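Local coordinates for protein Asp/Glu-specific dipeptidyl-peptidase (Flavobacterium psychrophilum, PDB 5JXF) that removes dipeptides from the N-terminus of oligopeptides as a serine peptidase of family S46, strictly specific for Asp or Glu at the P1 position, at residues D227-S239 with G675-S687. Sequence-based numbering, arbitrary orientation.
Sequences DNWVWPRHTGDFS and GLNFDRVWEGTMS. With ARG (arginine), chain E; ASP (aspartic acid), chain F.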
# COMPACT_ATOMS: atom_id res chain seq x y z
N ASP A 227 0.20 -0.29 10.50
CA ASP A 227 0.40 1.15 10.37
C ASP A 227 1.61 1.75 11.13
O ASP A 227 1.88 2.94 11.02
CB ASP A 227 -0.87 1.87 10.83
CG ASP A 227 -1.98 1.83 9.77
OD1 ASP A 227 -1.81 1.07 8.81
OD2 ASP A 227 -3.00 2.55 9.91
N ASN A 228 2.31 0.94 11.91
CA ASN A 228 3.51 1.44 12.61
C ASN A 228 4.55 1.94 11.62
O ASN A 228 4.79 1.30 10.59
CB ASN A 228 4.10 0.35 13.49
CG ASN A 228 5.09 0.91 14.53
OD1 ASN A 228 5.00 2.07 14.95
ND2 ASN A 228 6.03 0.08 14.94
N TRP A 229 5.15 3.10 11.91
CA TRP A 229 6.10 3.78 11.01
C TRP A 229 5.50 4.18 9.65
O TRP A 229 6.23 4.40 8.71
CB TRP A 229 7.35 2.92 10.74
CG TRP A 229 8.04 2.43 11.95
CD1 TRP A 229 7.95 1.19 12.50
CD2 TRP A 229 8.95 3.17 12.78
NE1 TRP A 229 8.74 1.11 13.62
CE2 TRP A 229 9.37 2.31 13.81
CE3 TRP A 229 9.45 4.48 12.74
CZ2 TRP A 229 10.26 2.71 14.82
CZ3 TRP A 229 10.35 4.88 13.74
CH2 TRP A 229 10.74 4.00 14.76
N VAL A 230 4.18 4.29 9.57
CA VAL A 230 3.53 4.54 8.28
C VAL A 230 2.67 5.81 8.27
O VAL A 230 1.92 6.07 9.20
CB VAL A 230 2.63 3.35 7.88
CG1 VAL A 230 1.66 3.76 6.78
CG2 VAL A 230 3.47 2.15 7.42
N TRP A 231 2.85 6.64 7.24
CA TRP A 231 1.94 7.72 6.91
C TRP A 231 1.22 7.37 5.58
O TRP A 231 1.83 6.77 4.69
CB TRP A 231 2.70 9.04 6.74
CG TRP A 231 1.80 10.19 6.42
CD1 TRP A 231 1.62 10.77 5.19
CD2 TRP A 231 0.96 10.89 7.33
NE1 TRP A 231 0.71 11.80 5.29
CE2 TRP A 231 0.29 11.89 6.59
CE3 TRP A 231 0.72 10.78 8.70
CZ2 TRP A 231 -0.63 12.75 7.18
CZ3 TRP A 231 -0.19 11.64 9.28
CH2 TRP A 231 -0.85 12.61 8.52
N PRO A 232 -0.08 7.71 5.44
CA PRO A 232 -1.06 8.32 6.34
C PRO A 232 -1.33 7.47 7.58
O PRO A 232 -1.27 6.24 7.55
CB PRO A 232 -2.31 8.43 5.48
CG PRO A 232 -1.78 8.51 4.07
CD PRO A 232 -0.61 7.59 4.06
N ARG A 233 -1.59 8.15 8.69
CA ARG A 233 -1.82 7.49 9.96
C ARG A 233 -3.04 8.13 10.61
O ARG A 233 -3.22 9.35 10.55
CB ARG A 233 -0.59 7.62 10.89
CG ARG A 233 -0.81 7.03 12.29
CD ARG A 233 -0.32 5.58 12.37
NE ARG A 233 1.09 5.63 12.13
CZ ARG A 233 2.04 5.26 12.98
NH1 ARG A 233 1.76 4.70 14.15
NH2 ARG A 233 3.27 5.41 12.59
N HIS A 234 -3.85 7.31 11.26
CA HIS A 234 -5.06 7.79 11.90
C HIS A 234 -5.16 7.31 13.33
O HIS A 234 -6.24 6.92 13.78
CB HIS A 234 -6.28 7.34 11.08
CG HIS A 234 -6.17 7.65 9.63
ND1 HIS A 234 -5.30 7.00 8.79
CD2 HIS A 234 -6.81 8.58 8.86
CE1 HIS A 234 -5.41 7.49 7.57
NE2 HIS A 234 -6.31 8.45 7.58
N THR A 235 -4.04 7.37 14.06
CA THR A 235 -3.92 6.84 15.42
C THR A 235 -3.96 7.91 16.51
O THR A 235 -3.17 8.85 16.50
CB THR A 235 -2.60 6.07 15.58
OG1 THR A 235 -2.47 5.08 14.55
CG2 THR A 235 -2.54 5.40 16.95
N GLY A 236 -4.88 7.76 17.46
CA GLY A 236 -4.95 8.66 18.60
C GLY A 236 -3.97 8.24 19.69
O GLY A 236 -4.36 7.80 20.76
N ASP A 237 -2.69 8.40 19.41
CA ASP A 237 -1.66 7.79 20.23
C ASP A 237 -1.35 8.68 21.45
O ASP A 237 -0.41 9.45 21.40
CB ASP A 237 -0.39 7.57 19.40
CG ASP A 237 0.62 6.62 20.08
OD1 ASP A 237 0.49 6.35 21.30
OD2 ASP A 237 1.56 6.16 19.41
N PHE A 238 -2.15 8.57 22.51
CA PHE A 238 -1.90 9.37 23.71
C PHE A 238 -2.33 8.71 25.02
O PHE A 238 -3.14 7.78 25.02
CB PHE A 238 -2.58 10.74 23.59
CG PHE A 238 -4.03 10.74 23.94
CD1 PHE A 238 -5.00 10.41 22.99
CD2 PHE A 238 -4.45 11.10 25.22
CE1 PHE A 238 -6.35 10.42 23.31
CE2 PHE A 238 -5.77 11.11 25.56
CZ PHE A 238 -6.75 10.78 24.60
N SER A 239 -1.77 9.20 26.13
CA SER A 239 -2.27 8.84 27.45
C SER A 239 -1.93 9.97 28.42
O SER A 239 -1.10 10.82 28.12
CB SER A 239 -1.69 7.51 27.93
OG SER A 239 -0.27 7.55 27.98
N GLY A 675 0.28 19.74 18.59
CA GLY A 675 0.45 18.33 18.26
C GLY A 675 1.17 17.54 19.33
O GLY A 675 1.83 18.10 20.23
N LEU A 676 1.03 16.23 19.25
CA LEU A 676 1.74 15.30 20.13
C LEU A 676 2.53 14.31 19.29
O LEU A 676 1.94 13.46 18.61
CB LEU A 676 0.74 14.60 21.03
CG LEU A 676 1.16 13.40 21.86
CD1 LEU A 676 2.18 13.79 22.92
CD2 LEU A 676 -0.08 12.82 22.48
N ASN A 677 3.86 14.42 19.30
CA ASN A 677 4.72 13.59 18.46
C ASN A 677 4.65 12.13 18.84
O ASN A 677 4.55 11.80 20.02
CB ASN A 677 6.16 14.06 18.52
CG ASN A 677 7.05 13.31 17.59
OD1 ASN A 677 7.00 13.50 16.37
ND2 ASN A 677 7.91 12.44 18.15
N PHE A 678 4.69 11.23 17.85
CA PHE A 678 4.64 9.82 18.19
C PHE A 678 5.25 8.83 17.20
O PHE A 678 5.38 7.66 17.53
CB PHE A 678 3.19 9.41 18.49
CG PHE A 678 2.32 9.22 17.27
CD1 PHE A 678 1.70 10.31 16.67
CD2 PHE A 678 2.04 7.95 16.78
CE1 PHE A 678 0.84 10.14 15.57
CE2 PHE A 678 1.19 7.76 15.67
CZ PHE A 678 0.59 8.85 15.06
N ASP A 679 5.68 9.29 16.03
CA ASP A 679 6.31 8.38 15.10
C ASP A 679 7.07 9.11 14.02
O ASP A 679 7.11 10.33 14.00
CB ASP A 679 5.25 7.47 14.44
CG ASP A 679 5.76 6.05 14.22
OD1 ASP A 679 6.98 5.83 14.31
OD2 ASP A 679 4.93 5.16 13.94
N ARG A 680 7.66 8.34 13.10
CA ARG A 680 8.22 8.85 11.86
C ARG A 680 7.60 8.10 10.70
O ARG A 680 7.14 6.98 10.87
CB ARG A 680 9.73 8.67 11.80
CG ARG A 680 10.55 9.62 12.68
CD ARG A 680 11.97 9.14 12.69
NE ARG A 680 12.16 8.15 13.74
CZ ARG A 680 13.23 7.38 13.85
NH1 ARG A 680 14.19 7.47 12.94
NH2 ARG A 680 13.34 6.52 14.86
N VAL A 681 7.61 8.70 9.51
CA VAL A 681 7.05 8.04 8.34
C VAL A 681 8.03 6.99 7.79
O VAL A 681 9.24 7.07 8.03
CB VAL A 681 6.68 9.05 7.22
CG1 VAL A 681 5.83 10.15 7.78
CG2 VAL A 681 7.93 9.64 6.57
N TRP A 682 7.49 6.04 7.02
CA TRP A 682 8.26 4.88 6.54
C TRP A 682 9.56 5.26 5.86
O TRP A 682 10.62 4.71 6.15
CB TRP A 682 7.42 4.04 5.58
CG TRP A 682 8.07 2.77 5.15
CD1 TRP A 682 8.40 2.40 3.87
CD2 TRP A 682 8.49 1.70 6.00
NE1 TRP A 682 9.00 1.16 3.88
CE2 TRP A 682 9.07 0.71 5.17
CE3 TRP A 682 8.43 1.48 7.39
CZ2 TRP A 682 9.58 -0.49 5.68
CZ3 TRP A 682 8.95 0.29 7.89
CH2 TRP A 682 9.51 -0.68 7.04
N GLU A 683 9.47 6.24 4.97
CA GLU A 683 10.60 6.67 4.18
C GLU A 683 11.74 7.27 4.99
O GLU A 683 12.86 7.35 4.51
CB GLU A 683 10.12 7.68 3.13
CG GLU A 683 9.27 7.05 2.01
CD GLU A 683 7.88 6.62 2.47
OE1 GLU A 683 7.37 7.18 3.48
OE2 GLU A 683 7.30 5.72 1.83
N GLY A 684 11.46 7.70 6.22
CA GLY A 684 12.48 8.35 7.01
C GLY A 684 12.89 7.53 8.21
O GLY A 684 13.43 8.07 9.18
N THR A 685 12.66 6.23 8.16
CA THR A 685 13.04 5.37 9.27
C THR A 685 14.55 5.24 9.33
O THR A 685 15.11 4.72 10.30
CB THR A 685 12.39 3.99 9.14
OG1 THR A 685 12.41 3.61 7.76
CG2 THR A 685 10.95 4.05 9.58
N MET A 686 15.20 5.76 8.30
CA MET A 686 16.65 5.80 8.21
C MET A 686 17.27 7.00 8.91
O MET A 686 18.50 7.12 8.98
CB MET A 686 17.06 5.83 6.75
CG MET A 686 16.54 7.10 6.08
SD MET A 686 16.92 7.22 4.34
CE MET A 686 18.67 6.91 4.39
N SER A 687 16.44 7.90 9.41
CA SER A 687 16.93 9.25 9.74
C SER A 687 17.94 9.36 10.88
O SER A 687 18.52 10.42 11.06
CB SER A 687 15.76 10.17 10.02
OG SER A 687 14.91 9.62 11.02
N ARG E . 6.70 3.53 16.08
CA ARG E . 6.53 4.18 17.38
C ARG E . 7.91 4.60 17.90
O ARG E . 8.80 3.76 18.03
CB ARG E . 5.81 3.25 18.36
CG ARG E . 4.37 2.91 17.98
CD ARG E . 3.75 1.90 18.95
NE ARG E . 4.51 0.66 19.01
CZ ARG E . 4.28 -0.41 18.24
NH1 ARG E . 3.28 -0.40 17.36
NH2 ARG E . 5.03 -1.50 18.37
N ASP F . 8.10 5.89 18.16
CA ASP F . 9.40 6.41 18.57
C ASP F . 9.59 6.54 20.08
O ASP F . 10.11 7.55 20.56
CB ASP F . 9.67 7.78 17.91
CG ASP F . 10.27 7.65 16.51
OD1 ASP F . 10.86 6.60 16.21
OD2 ASP F . 10.17 8.61 15.71
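With CG of Trp229 set anti to its carbonyl carbon (chi1 -53°), the indole comes to lie beside the Arg680 side chain, whose bend at chi3 (-87°) turns the guanidinium so that its face meets CZ3, with the two planes 80° apart. Asp679 crosses the indole at about a right angle, its OD1 3.2 Å from Trp229 CE3 on the same face that carries the amino group of the bound arginine. That amino group is gripped by two oxygens, Asn228 OD1 and, at 2.9 Å from the arginine N, Asp679 OD1. OD2 of Asp679 accepts the backbone N-H of Trp229 and faces the Arg233 guanidinium, modelled too close for that salt bridge to be more than doubtful. Arg233 is itself steadied by a bond from NE to Val230 O (3.1 Å). Arg680 holds the bound aspartate through two bonds, NE to its OD2 and NH2 to its OD1, each 2.8 Å, while NH1 reaches Ser687 OG. Farther along, CB of Asp237, probably the charge-relay acid partnered by His101, packs over the Phe678 ring. The contact thus pairs a carboxylate for the substrate's N-terminus with a guanidinium for its acidic P1 side chain, chemistry consistent with dipeptide release after Asp or Glu.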